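Local coordinates for protein putative NAD(P)H-dependent FMN-containing oxidoreductase YwqN (Bacillus subtilis, PDB 1RLI) that is a putative NAD(P)H-dependent oxidoreductase of the SsuE family that probably carries FMN as its redox cofactor, at residues D[68-73]-D[110-115]; D[116-121]-D[146-151]; D[7-12]-D[35-40]; D[77-82]-D[120-125]. All coordinates share one frame; numbering follows the deposited sequence.

Contact 1: residues D[68-73]-D[110-115]; sequences RILQCH and KQQMSV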
loop_
_atom_site.group_PDB
_atom_site.type_symbol
_atom_site.label_atom_id
_atom_site.label_comp_id
_atom_site.label_asym_id
_atom_site.label_seq_id
_atom_site.Cartn_x
_atom_site.Cartn_y
_atom_site.Cartn_z
ATOM N N ARG D 68 4.240 -31.029 7.159
ATOM C CA ARG D 68 3.034 -30.808 7.948
ATOM C C ARG D 68 2.112 -29.791 7.293
ATOM O O ARG D 68 0.893 -29.985 7.244
ATOM C CB ARG D 68 3.415 -30.367 9.356
ATOM C CG ARG D 68 4.054 -31.484 10.141
ATOM C CD ARG D 68 4.709 -30.968 11.385
ATOM N NE ARG D 68 3.762 -30.375 12.319
ATOM C CZ ARG D 68 4.113 -29.509 13.261
ATOM N NH1 ARG D 68 5.386 -29.144 13.376
ATOM N NH2 ARG D 68 3.203 -29.014 14.089
ATOM N N ILE D 69 2.691 -28.710 6.778
ATOM C CA ILE D 69 1.912 -27.680 6.101
ATOM C C ILE D 69 1.152 -28.234 4.910
ATOM O O ILE D 69 0.009 -27.844 4.646
ATOM C CB ILE D 69 2.828 -26.543 5.586
ATOM C CG1 ILE D 69 3.149 -25.597 6.728
ATOM C CG2 ILE D 69 2.170 -25.821 4.406
ATOM C CD1 ILE D 69 4.181 -24.532 6.356
ATOM N N LEU D 70 1.789 -29.135 4.173
ATOM C CA LEU D 70 1.157 -29.681 2.990
ATOM C C LEU D 70 -0.097 -30.476 3.301
ATOM O O LEU D 70 -0.977 -30.601 2.449
ATOM C CB LEU D 70 2.167 -30.516 2.188
ATOM C CG LEU D 70 3.178 -29.577 1.507
ATOM C CD1 LEU D 70 4.293 -30.374 0.818
ATOM C CD2 LEU D 70 2.441 -28.707 0.493
ATOM N N GLN D 71 -0.201 -30.986 4.523
ATOM C CA GLN D 71 -1.383 -31.753 4.909
ATOM C C GLN D 71 -2.540 -30.877 5.406
ATOM O O GLN D 71 -3.630 -31.386 5.675
ATOM C CB GLN D 71 -1.011 -32.754 6.002
ATOM C CG GLN D 71 0.158 -33.661 5.631
ATOM C CD GLN D 71 0.431 -34.728 6.676
ATOM O OE1 GLN D 71 -0.387 -35.622 6.893
ATOM N NE2 GLN D 71 1.583 -34.636 7.332
ATOM N N CYS D 72 -2.313 -29.568 5.508
ATOM C CA CYS D 72 -3.339 -28.659 6.011
ATOM C C CYS D 72 -3.968 -27.785 4.933
ATOM O O CYS D 72 -3.273 -27.209 4.085
ATOM C CB CYS D 72 -2.751 -27.779 7.124
ATOM S SG CYS D 72 -2.152 -28.708 8.546
ATOM N N HIS D 73 -5.291 -27.690 4.967
ATOM C CA HIS D 73 -6.009 -26.893 3.978
ATOM C C HIS D 73 -6.015 -25.406 4.326
ATOM O O HIS D 73 -6.085 -24.551 3.442
ATOM C CB HIS D 73 -7.461 -27.375 3.861
ATOM C CG HIS D 73 -8.230 -26.703 2.768
ATOM N ND1 HIS D 73 -9.438 -26.076 2.982
ATOM C CD2 HIS D 73 -7.964 -26.564 1.448
ATOM C CE1 HIS D 73 -9.884 -25.581 1.842
ATOM N NE2 HIS D 73 -9.009 -25.863 0.895
ATOM N N LYS D 110 3.846 -26.287 -5.649
ATOM C CA LYS D 110 3.098 -25.143 -6.154
ATOM C C LYS D 110 1.604 -25.463 -6.228
ATOM O O LYS D 110 0.784 -24.720 -5.709
ATOM C CB LYS D 110 3.603 -24.739 -7.545
ATOM C CG LYS D 110 3.116 -23.356 -7.975
ATOM C CD LYS D 110 3.720 -22.915 -9.307
ATOM C CE LYS D 110 3.074 -23.619 -10.494
ATOM N NZ LYS D 110 3.552 -23.038 -11.779
ATOM N N GLN D 111 1.256 -26.566 -6.880
ATOM C CA GLN D 111 -0.153 -26.949 -7.014
ATOM C C GLN D 111 -0.808 -27.163 -5.652
ATOM O O GLN D 111 -1.916 -26.666 -5.407
ATOM C CB GLN D 111 -0.280 -28.224 -7.860
ATOM C CG GLN D 111 -1.680 -28.493 -8.424
ATOM C CD GLN D 111 -2.722 -28.736 -7.354
ATOM O OE1 GLN D 111 -2.553 -29.592 -6.479
ATOM N NE2 GLN D 111 -3.818 -27.985 -7.421
ATOM N N GLN D 112 -0.132 -27.895 -4.769
ATOM C CA GLN D 112 -0.663 -28.153 -3.435
ATOM C C GLN D 112 -0.917 -26.859 -2.655
ATOM O O GLN D 112 -1.943 -26.714 -1.983
ATOM C CB GLN D 112 0.296 -29.040 -2.632
ATOM C CG GLN D 112 0.341 -30.495 -3.059
ATOM C CD GLN D 112 1.476 -31.231 -2.385
ATOM O OE1 GLN D 112 2.642 -30.899 -2.588
ATOM N NE2 GLN D 112 1.146 -32.230 -1.573
ATOM N N MET D 113 0.020 -25.918 -2.717
ATOM C CA MET D 113 -0.182 -24.665 -1.993
ATOM C C MET D 113 -1.321 -23.842 -2.615
ATOM O O MET D 113 -2.053 -23.154 -1.899
ATOM C CB MET D 113 1.103 -23.825 -1.994
ATOM C CG MET D 113 2.254 -24.424 -1.186
ATOM S SD MET D 113 1.969 -24.499 0.604
ATOM C CE MET D 113 2.560 -22.869 1.118
ATOM N N SER D 114 -1.478 -23.935 -3.937
ATOM C CA SER D 114 -2.500 -23.162 -4.648
ATOM C C SER D 114 -3.948 -23.407 -4.239
ATOM O O SER D 114 -4.798 -22.566 -4.528
ATOM C CB SER D 114 -2.371 -23.364 -6.168
ATOM O OG SER D 114 -2.927 -24.617 -6.576
ATOM N N VAL D 115 -4.252 -24.534 -3.591
ATOM C CA VAL D 115 -5.629 -24.774 -3.174
ATOM C C VAL D 115 -5.831 -24.479 -1.687
ATOM O O VAL D 115 -6.911 -24.708 -1.144
ATOM C CB VAL D 115 -6.105 -26.240 -3.481
ATOM C CG1 VAL D 115 -6.053 -26.491 -4.980
ATOM C CG2 VAL D 115 -5.267 -27.257 -2.724
#
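Leu70, in the last turn of helix 62-70, supplies the largest share of the buried surface by laying its two methyls against helix 109-114. With CG anti to its own carbonyl carbon (chi1 -72°), the branch swings out to the neighbouring helix, and CD2 settles 3.8 Å from CB of Gln112. The two side chains run at roughly a right angle, so Leu70 meets the aliphatic root of the glutamine as well as the amide at its end.

Met113 fills in beside them. Its chain folds back at both outer torsions (chi2 -67°, chi3 -88°), which carries SD to 4.0 Å from CG2 of Ile69 and to 4.2 Å from CD2 of Leu70. The thioether thus lies at the junction of two consecutive helix residues, on the inner side of the contact, where Ile69 and Met113 both also reach Leu75 of strand 74-80. Toward the surface the segments meet again as His73 brings NE2 to 3.1 Å from O of Val115; the His73 side chain is also about 3 Å from a bound platinum ion, which Lys5 helps to hold. What joins the two helix ends directly is therefore mainly dispersion between methyls, methylenes and sulfur, governed by shape more than by direction, while the ammonium group of Lys116, hydrogen-bonded to the carbonyls of Leu70 and Cys72, probably offsets the partial negative charge at this helix end.

Contact 2: residues D[116-121]-D[146-151]; sequences KQAYVI and MGMSFK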
loop_
_atom_site.group_PDB
_atom_site.type_symbol
_atom_site.label_atom_id
_atom_site.label_comp_id
_atom_site.label_asym_id
_atom_site.label_seq_id
_atom_site.Cartn_x
_atom_site.Cartn_y
_atom_site.Cartn_z
ATOM N N LYS D 116 -4.809 -23.934 -1.030
ATOM C CA LYS D 116 -4.931 -23.631 0.396
ATOM C C LYS D 116 -5.473 -22.233 0.659
ATOM O O LYS D 116 -5.423 -21.369 -0.206
ATOM C CB LYS D 116 -3.575 -23.798 1.100
ATOM C CG LYS D 116 -3.013 -25.223 0.989
ATOM C CD LYS D 116 -1.727 -25.419 1.764
ATOM C CE LYS D 116 -1.106 -26.799 1.477
ATOM N NZ LYS D 116 -2.006 -27.941 1.863
ATOM N N GLN D 117 -6.027 -22.039 1.853
ATOM C CA GLN D 117 -6.577 -20.755 2.273
ATOM C C GLN D 117 -5.611 -20.190 3.300
ATOM O O GLN D 117 -5.195 -20.902 4.213
ATOM C CB GLN D 117 -7.951 -20.948 2.918
ATOM C CG GLN D 117 -8.974 -21.516 1.947
ATOM C CD GLN D 117 -10.319 -21.735 2.590
ATOM O OE1 GLN D 117 -10.429 -22.406 3.616
ATOM N NE2 GLN D 117 -11.358 -21.172 1.986
ATOM N N ALA D 118 -5.270 -18.915 3.153
ATOM C CA ALA D 118 -4.318 -18.285 4.063
ATOM C C ALA D 118 -4.917 -17.146 4.868
ATOM O O ALA D 118 -5.753 -16.407 4.361
ATOM C CB ALA D 118 -3.123 -17.747 3.259
ATOM N N TYR D 119 -4.448 -17.012 6.111
ATOM C CA TYR D 119 -4.863 -15.950 7.032
ATOM C C TYR D 119 -3.601 -15.420 7.670
ATOM O O TYR D 119 -2.596 -16.138 7.758
ATOM C CB TYR D 119 -5.739 -16.479 8.164
ATOM C CG TYR D 119 -7.095 -16.948 7.711
ATOM C CD1 TYR D 119 -8.215 -16.113 7.810
ATOM C CD2 TYR D 119 -7.263 -18.236 7.192
ATOM C CE1 TYR D 119 -9.482 -16.562 7.406
ATOM C CE2 TYR D 119 -8.525 -18.691 6.787
ATOM C CZ TYR D 119 -9.624 -17.850 6.903
ATOM O OH TYR D 119 -10.872 -18.326 6.529
ATOM N N VAL D 120 -3.653 -14.176 8.143
ATOM C CA VAL D 120 -2.496 -13.565 8.795
ATOM C C VAL D 120 -2.888 -12.915 10.126
ATOM O O VAL D 120 -3.919 -12.259 10.215
ATOM C CB VAL D 120 -1.865 -12.452 7.903
ATOM C CG1 VAL D 120 -0.778 -11.699 8.684
ATOM C CG2 VAL D 120 -1.262 -13.072 6.613
ATOM N N ILE D 121 -2.061 -13.110 11.149
ATOM C CA ILE D 121 -2.262 -12.463 12.452
ATOM C C ILE D 121 -0.923 -11.759 12.695
ATOM O O ILE D 121 0.117 -12.418 12.730
ATOM C CB ILE D 121 -2.496 -13.482 13.596
ATOM C CG1 ILE D 121 -3.828 -14.207 13.376
ATOM C CG2 ILE D 121 -2.493 -12.760 14.934
ATOM C CD1 ILE D 121 -4.052 -15.349 14.329
ATOM N N MET D 146 1.431 -17.542 -5.081
ATOM C CA MET D 146 1.266 -18.964 -4.828
ATOM C C MET D 146 -0.138 -19.435 -5.190
ATOM O O MET D 146 -0.418 -20.625 -5.123
ATOM C CB MET D 146 1.545 -19.285 -3.354
ATOM C CG MET D 146 2.977 -19.035 -2.889
ATOM S SD MET D 146 4.241 -20.029 -3.730
ATOM C CE MET D 146 3.944 -21.694 -3.035
ATOM N N GLY D 147 -1.010 -18.507 -5.570
ATOM C CA GLY D 147 -2.375 -18.864 -5.926
ATOM C C GLY D 147 -3.244 -19.151 -4.722
ATOM O O GLY D 147 -4.374 -19.633 -4.843
ATOM N N MET D 148 -2.718 -18.847 -3.546
ATOM C CA MET D 148 -3.423 -19.065 -2.294
ATOM C C MET D 148 -4.431 -17.951 -2.029
ATOM O O MET D 148 -4.122 -16.783 -2.223
ATOM C CB MET D 148 -2.402 -19.104 -1.158
ATOM C CG MET D 148 -1.301 -20.155 -1.379
ATOM S SD MET D 148 0.145 -19.908 -0.329
ATOM C CE MET D 148 -0.653 -20.172 1.311
ATOM N N SER D 149 -5.628 -18.315 -1.579
ATOM C CA SER D 149 -6.644 -17.321 -1.276
ATOM C C SER D 149 -6.359 -16.684 0.091
ATOM O O SER D 149 -6.260 -17.372 1.097
ATOM C CB SER D 149 -8.030 -17.967 -1.257
ATOM O OG SER D 149 -8.326 -18.522 -2.524
ATOM N N PHE D 150 -6.253 -15.363 0.102
ATOM C CA PHE D 150 -5.972 -14.600 1.319
ATOM C C PHE D 150 -7.336 -14.263 1.856
ATOM O O PHE D 150 -7.955 -13.288 1.416
ATOM C CB PHE D 150 -5.195 -13.323 0.953
ATOM C CG PHE D 150 -4.597 -12.602 2.130
ATOM C CD1 PHE D 150 -4.702 -13.109 3.423
ATOM C CD2 PHE D 150 -3.914 -11.409 1.933
ATOM C CE1 PHE D 150 -4.119 -12.409 4.521
ATOM C CE2 PHE D 150 -3.335 -10.718 2.998
ATOM C CZ PHE D 150 -3.436 -11.213 4.289
ATOM N N LYS D 151 -7.786 -15.086 2.811
ATOM C CA LYS D 151 -9.119 -15.006 3.404
ATOM C C LYS D 151 -9.367 -13.984 4.504
ATOM O O LYS D 151 -10.507 -13.563 4.697
ATOM C CB LYS D 151 -9.516 -16.381 3.926
ATOM C CG LYS D 151 -9.591 -17.461 2.847
ATOM C CD LYS D 151 -10.697 -17.163 1.847
ATOM C CE LYS D 151 -10.945 -18.357 0.924
ATOM N NZ LYS D 151 -11.945 -18.060 -0.141
HETATM O O HOH W 1 -6.438 -21.121 -2.801
#
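Ala118 makes the two shorter backbone bonds between strands 117-124 and 149-157: its N donates almost straight to O of Ser149 (2.8 Å, 176° at the hydrogen), and its O accepts N of Lys151 at 2.9 Å. A third bond, Ser149 N to Lys116 O, is weak at 3.4 Å, and a water that donates to Lys116 O at 2.8 Å also accepts from Ser149 N. CA-H groups of Gln117 and Phe150 add softer contacts to the carbonyls opposite.

Among ring contacts, CB of Lys151 sits over one face of Tyr119, 3.7 Å from the centroid, a CH-pi contact; Tyr119 OH is bonded to Lys179 N. On the other side of the sheet CG of Phe150 is anti to the backbone N (chi1 -168°), which brings the ring edge-on to Ala118 O and up to Val120.

Apolar packing on that side joins CG2 of Val120 to CE1 of Phe150 at 3.6 Å and CB of Ala118 to CE of Met148 at 4.0 Å. Phe143 of helix 133-146 covers Ala118, Val120 and Phe150. Gly147 ends that helix in a Schellman motif with positive phi, turning the chain into the outer strand. Parallel neighbours joined through an intervening helix form a beta-alpha-beta crossover, here the last of a flavodoxin-like sheet.

Contact 3: residues D[7-12]-D[35-40]; sequences AVINGG and IYLQKY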
loop_
_atom_site.group_PDB
_atom_site.type_symbol
_atom_site.label_atom_id
_atom_site.label_comp_id
_atom_site.label_asym_id
_atom_site.label_seq_id
_atom_site.Cartn_x
_atom_site.Cartn_y
_atom_site.Cartn_z
ATOM N N ALA D 7 -3.254 -25.272 10.168
ATOM C CA ALA D 7 -1.905 -25.135 10.699
ATOM C C ALA D 7 -1.693 -23.685 11.107
ATOM O O ALA D 7 -2.154 -22.776 10.417
ATOM C CB ALA D 7 -0.868 -25.512 9.641
ATOM N N VAL D 8 -1.045 -23.484 12.245
ATOM C CA VAL D 8 -0.706 -22.146 12.680
ATOM C C VAL D 8 0.806 -22.114 12.608
ATOM O O VAL D 8 1.480 -22.909 13.270
ATOM C CB VAL D 8 -1.132 -21.849 14.127
ATOM C CG1 VAL D 8 -0.551 -20.501 14.546
ATOM C CG2 VAL D 8 -2.631 -21.812 14.238
ATOM N N ILE D 9 1.332 -21.222 11.776
ATOM C CA ILE D 9 2.777 -21.073 11.601
ATOM C C ILE D 9 3.149 -19.848 12.412
ATOM O O ILE D 9 2.910 -18.704 12.002
ATOM C CB ILE D 9 3.116 -20.860 10.120
ATOM C CG1 ILE D 9 2.638 -22.082 9.325
ATOM C CG2 ILE D 9 4.613 -20.645 9.947
ATOM C CD1 ILE D 9 2.635 -21.870 7.864
ATOM N N ASN D 10 3.751 -20.102 13.565
ATOM C CA ASN D 10 4.089 -19.037 14.492
ATOM C C ASN D 10 5.537 -18.578 14.383
ATOM O O ASN D 10 6.453 -19.332 14.703
ATOM C CB ASN D 10 3.797 -19.538 15.905
ATOM C CG ASN D 10 3.866 -18.449 16.933
ATOM O OD1 ASN D 10 4.523 -17.436 16.734
ATOM N ND2 ASN D 10 3.188 -18.660 18.061
ATOM N N GLY D 11 5.725 -17.330 13.940
ATOM C CA GLY D 11 7.055 -16.773 13.796
ATOM C C GLY D 11 7.356 -15.789 14.909
ATOM O O GLY D 11 8.246 -14.950 14.790
ATOM N N GLY D 12 6.610 -15.888 15.999
ATOM C CA GLY D 12 6.848 -14.986 17.110
ATOM C C GLY D 12 7.531 -15.734 18.233
ATOM O O GLY D 12 8.357 -16.617 17.996
ATOM N N ILE D 35 2.871 -24.973 14.493
ATOM C CA ILE D 35 4.252 -24.886 14.047
ATOM C C ILE D 35 4.911 -23.661 14.659
ATOM O O ILE D 35 4.349 -22.554 14.657
ATOM C CB ILE D 35 4.313 -24.798 12.498
ATOM C CG1 ILE D 35 3.840 -26.124 11.894
ATOM C CG2 ILE D 35 5.725 -24.454 12.037
ATOM C CD1 ILE D 35 3.422 -26.025 10.450
ATOM N N TYR D 36 6.096 -23.857 15.215
ATOM C CA TYR D 36 6.820 -22.752 15.798
ATOM C C TYR D 36 8.139 -22.689 15.058
ATOM O O TYR D 36 8.838 -23.701 14.940
ATOM C CB TYR D 36 7.038 -22.993 17.287
ATOM C CG TYR D 36 5.752 -23.261 18.022
ATOM C CD1 TYR D 36 5.186 -24.540 18.033
ATOM C CD2 TYR D 36 5.091 -22.242 18.705
ATOM C CE1 TYR D 36 4.005 -24.791 18.712
ATOM C CE2 TYR D 36 3.902 -22.488 19.387
ATOM C CZ TYR D 36 3.373 -23.761 19.387
ATOM O OH TYR D 36 2.219 -24.019 20.087
ATOM N N LEU D 37 8.469 -21.519 14.526
ATOM C CA LEU D 37 9.715 -21.381 13.792
ATOM C C LEU D 37 10.814 -21.155 14.823
ATOM O O LEU D 37 10.814 -20.168 15.537
ATOM C CB LEU D 37 9.620 -20.207 12.812
ATOM C CG LEU D 37 8.516 -20.419 11.763
ATOM C CD1 LEU D 37 8.433 -19.209 10.840
ATOM C CD2 LEU D 37 8.804 -21.668 10.945
ATOM N N GLN D 38 11.743 -22.097 14.882
ATOM C CA GLN D 38 12.834 -22.067 15.844
ATOM C C GLN D 38 13.826 -20.926 15.645
ATOM O O GLN D 38 14.059 -20.480 14.523
ATOM C CB GLN D 38 13.575 -23.407 15.768
ATOM C CG GLN D 38 13.963 -24.025 17.102
ATOM C CD GLN D 38 14.553 -25.424 16.940
ATOM O OE1 GLN D 38 14.874 -26.098 17.922
ATOM N NE2 GLN D 38 14.696 -25.865 15.693
ATOM N N LYS D 39 14.380 -20.432 16.752
ATOM C CA LYS D 39 15.405 -19.394 16.700
ATOM C C LYS D 39 16.337 -19.617 17.879
ATOM O O LYS D 39 15.915 -20.056 18.956
ATOM C CB LYS D 39 14.814 -17.976 16.705
ATOM C CG LYS D 39 13.992 -17.568 17.896
ATOM C CD LYS D 39 13.301 -16.239 17.590
ATOM C CE LYS D 39 12.515 -15.716 18.777
ATOM N NZ LYS D 39 11.729 -14.505 18.419
ATOM N N TYR D 40 17.612 -19.331 17.651
ATOM C CA TYR D 40 18.652 -19.556 18.640
ATOM C C TYR D 40 19.350 -18.231 18.960
ATOM O O TYR D 40 19.629 -17.436 18.060
ATOM C CB TYR D 40 19.646 -20.561 18.046
ATOM C CG TYR D 40 20.566 -21.241 19.025
ATOM C CD1 TYR D 40 20.096 -22.242 19.875
ATOM C CD2 TYR D 40 21.912 -20.885 19.104
ATOM C CE1 TYR D 40 20.950 -22.874 20.785
ATOM C CE2 TYR D 40 22.770 -21.507 20.007
ATOM C CZ TYR D 40 22.281 -22.496 20.845
ATOM O OH TYR D 40 23.123 -23.084 21.765
HETATM O O HOH W 2 10.266 -13.912 16.430
HETATM O O HOH W 3 9.821 -17.423 15.588
#
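O of Ile35 receives N-H of Asn10 at 2.7 Å, the shortest backbone bond between strands 6-10 and 33-41, which with helix 18-27 form the first beta-alpha-beta unit of this flavodoxin-like fold. The parallel pairing continues as Ile35 N donates to Val8 O (2.8 Å) and Leu37 N to Asn10 O (3.0 Å).

Where the first strand ends, the Asn10 side chain stands with CG anti to its backbone N (chi1 -169°), which lets OD1 accept Gly12 N at 2.7 Å, in the carbonyl plane, as an Asx turn. ND2 is bonded to Asp20 of helix 18-27, so both ends of the amide are held and its rotation is fixed. A leucine here would probably leave Gly12 N and Asp20 without their amide partner and free the glycine turn to shift. That turn leads into the loop that in related flavoproteins receives the FMN phosphate.

On the sheet face toward helix 62-70, Ile9 and Ile35 lie side by side, CG1 of Ile9 4.2 Å from CD1 of Ile35, and CD1 of Leu37 comes against CG2 of Ile9. On the other face the Tyr36 ring comes beside Asn10, its plane 32° from the amide. Beyond the strand ends, one water donates to both Gly12 O and Leu37 O, 2.9 Å from each.

Contact 4: residues D[77-82]-D[120-125]; sequences FATPIY and VIAVGG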
loop_
_atom_site.group_PDB
_atom_site.type_symbol
_atom_site.label_atom_id
_atom_site.label_comp_id
_atom_site.label_asym_id
_atom_site.label_seq_id
_atom_site.Cartn_x
_atom_site.Cartn_y
_atom_site.Cartn_z
ATOM N N PHE D 77 -0.710 -17.620 9.311
ATOM C CA PHE D 77 0.651 -17.126 9.520
ATOM C C PHE D 77 0.555 -16.103 10.615
ATOM O O PHE D 77 -0.105 -15.085 10.447
ATOM C CB PHE D 77 1.162 -16.491 8.230
ATOM C CG PHE D 77 1.388 -17.482 7.134
ATOM C CD1 PHE D 77 2.632 -18.075 6.961
ATOM C CD2 PHE D 77 0.337 -17.869 6.304
ATOM C CE1 PHE D 77 2.819 -19.043 5.972
ATOM C CE2 PHE D 77 0.524 -18.831 5.324
ATOM C CZ PHE D 77 1.773 -19.418 5.163
ATOM N N ALA D 78 1.206 -16.374 11.740
ATOM C CA ALA D 78 1.156 -15.465 12.880
ATOM C C ALA D 78 2.524 -14.861 13.108
ATOM O O ALA D 78 3.515 -15.583 13.249
ATOM C CB ALA D 78 0.691 -16.222 14.125
ATOM N N THR D 79 2.592 -13.538 13.190
ATOM C CA THR D 79 3.908 -12.921 13.355
ATOM C C THR D 79 3.931 -11.580 14.046
ATOM O O THR D 79 2.976 -10.826 13.974
ATOM C CB THR D 79 4.562 -12.669 11.971
ATOM O OG1 THR D 79 5.877 -12.111 12.136
ATOM C CG2 THR D 79 3.708 -11.640 11.167
ATOM N N PRO D 80 5.028 -11.282 14.751
ATOM C CA PRO D 80 5.102 -9.975 15.394
ATOM C C PRO D 80 5.529 -9.065 14.245
ATOM O O PRO D 80 6.057 -9.547 13.228
ATOM C CB PRO D 80 6.211 -10.154 16.437
ATOM C CG PRO D 80 7.063 -11.232 15.878
ATOM C CD PRO D 80 6.042 -12.197 15.298
ATOM N N ILE D 81 5.292 -7.771 14.370
ATOM C CA ILE D 81 5.703 -6.851 13.323
ATOM C C ILE D 81 7.029 -6.265 13.793
ATOM O O ILE D 81 7.083 -5.558 14.798
ATOM C CB ILE D 81 4.674 -5.704 13.107
ATOM C CG1 ILE D 81 3.311 -6.290 12.681
ATOM C CG2 ILE D 81 5.185 -4.737 12.020
ATOM C CD1 ILE D 81 2.203 -5.239 12.507
ATOM N N TYR D 82 8.099 -6.610 13.090
ATOM C CA TYR D 82 9.438 -6.101 13.409
ATOM C C TYR D 82 9.823 -5.198 12.262
ATOM O O TYR D 82 9.854 -5.635 11.101
ATOM C CB TYR D 82 10.489 -7.206 13.472
ATOM C CG TYR D 82 10.359 -8.188 14.614
ATOM C CD1 TYR D 82 9.583 -7.904 15.738
ATOM C CD2 TYR D 82 11.045 -9.407 14.566
ATOM C CE1 TYR D 82 9.496 -8.831 16.801
ATOM C CE2 TYR D 82 10.962 -10.324 15.606
ATOM C CZ TYR D 82 10.190 -10.032 16.711
ATOM O OH TYR D 82 10.110 -10.968 17.717
ATOM N N VAL D 120 -3.653 -14.176 8.143
ATOM C CA VAL D 120 -2.496 -13.565 8.795
ATOM C C VAL D 120 -2.888 -12.915 10.126
ATOM O O VAL D 120 -3.919 -12.259 10.215
ATOM C CB VAL D 120 -1.865 -12.452 7.903
ATOM C CG1 VAL D 120 -0.778 -11.699 8.684
ATOM C CG2 VAL D 120 -1.262 -13.072 6.613
ATOM N N ILE D 121 -2.061 -13.110 11.149
ATOM C CA ILE D 121 -2.262 -12.463 12.452
ATOM C C ILE D 121 -0.923 -11.759 12.695
ATOM O O ILE D 121 0.117 -12.418 12.730
ATOM C CB ILE D 121 -2.496 -13.482 13.596
ATOM C CG1 ILE D 121 -3.828 -14.207 13.376
ATOM C CG2 ILE D 121 -2.493 -12.760 14.934
ATOM C CD1 ILE D 121 -4.052 -15.349 14.329
ATOM N N ALA D 122 -0.942 -10.434 12.836
ATOM C CA ALA D 122 0.284 -9.671 13.053
ATOM C C ALA D 122 0.083 -8.686 14.196
ATOM O O ALA D 122 -0.932 -7.983 14.268
ATOM C CB ALA D 122 0.686 -8.921 11.774
ATOM N N VAL D 123 1.055 -8.642 15.088
ATOM C CA VAL D 123 0.958 -7.769 16.246
ATOM C C VAL D 123 2.152 -6.850 16.297
ATOM O O VAL D 123 3.279 -7.307 16.171
ATOM C CB VAL D 123 0.920 -8.600 17.554
ATOM C CG1 VAL D 123 0.772 -7.667 18.756
ATOM C CG2 VAL D 123 -0.220 -9.596 17.504
ATOM N N GLY D 124 1.891 -5.558 16.509
ATOM C CA GLY D 124 2.957 -4.571 16.578
ATOM C C GLY D 124 2.631 -3.492 17.597
ATOM O O GLY D 124 1.473 -3.326 17.970
ATOM N N GLY D 125 3.644 -2.744 18.034
ATOM C CA GLY D 125 3.401 -1.710 19.027
ATOM C C GLY D 125 3.414 -0.291 18.505
ATOM O O GLY D 125 3.292 0.669 19.275
HETATM O O HOH W 4 6.147 -4.466 17.241
#
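Two inner strands of the flavodoxin-like sheet, 74-80 and 117-124, run parallel here, only 10° apart, with Phe77 opposite Val120 and Pro80 opposite Val123. Four backbone bonds stitch them in alternation. Ile121 N donates to Phe77 O (2.9 Å), and Ile121 O takes Thr79 N at 2.8 Å. Thr79 O then accepts Val123 N (3.1 Å), while Val123 O receives Ile81 N at 2.7 Å, from 36° above its carbonyl plane. Pro80 N, which carries no hydrogen, does not face this neighbour, so the proline sits in the strand without breaking the pairing. CA-H groups of Val120, Ala78, Ala122 and Pro80 lean on the same carbonyls.

Thr79 holds OG1 anti to its backbone N (chi1 -178°), which turns the hydroxyl to donate to Pro80 O at 2.8 Å and to accept Ser87 N from the following loop. CG2 is left between N and the carbonyl carbon, beside CB of Ala122. A valine in its place would keep a methyl there but would probably leave Ser87 N and Pro80 O without their shared hydroxyl, and the loop less firmly tied to the strand end.

Ile81 points toward the other strand, with CG1 3.8 Å from CB of Ala122. Its CB lies close to Gly124, where a side chain would probably come too near it. As in related flavoproteins, these strand ends lie on the side where FMN probably binds. Past the last bond the gap between the strands is bridged by a water that donates to Ile81 O at 2.8 Å and accepts Gly125 N.

How the contacts relate
From the N terminus, contact 3 closes first, bringing strand 33-41 beside strand 6-10 after helix 18-27. Contacts 1 and 4 then cross: 68-73 and 77-82 come in turn, followed by their partners 110-115 and 120-125, so consecutive helix-strand units meet twice, helix end to helix end and strand to strand. Contact 2 opens at 116-121, on the strand where contact 4 ends, and shares Val120 and Ile121 with it before closing at 146-151. Strand 74-80 joins contacts 3 and 4 by backbone bonds between Ile9, Gly11 and Ala78. Ile69 of contact 1 packs on Ile9 and Ile35 of contact 3, while Lys116 ties contact 1 to contact 2.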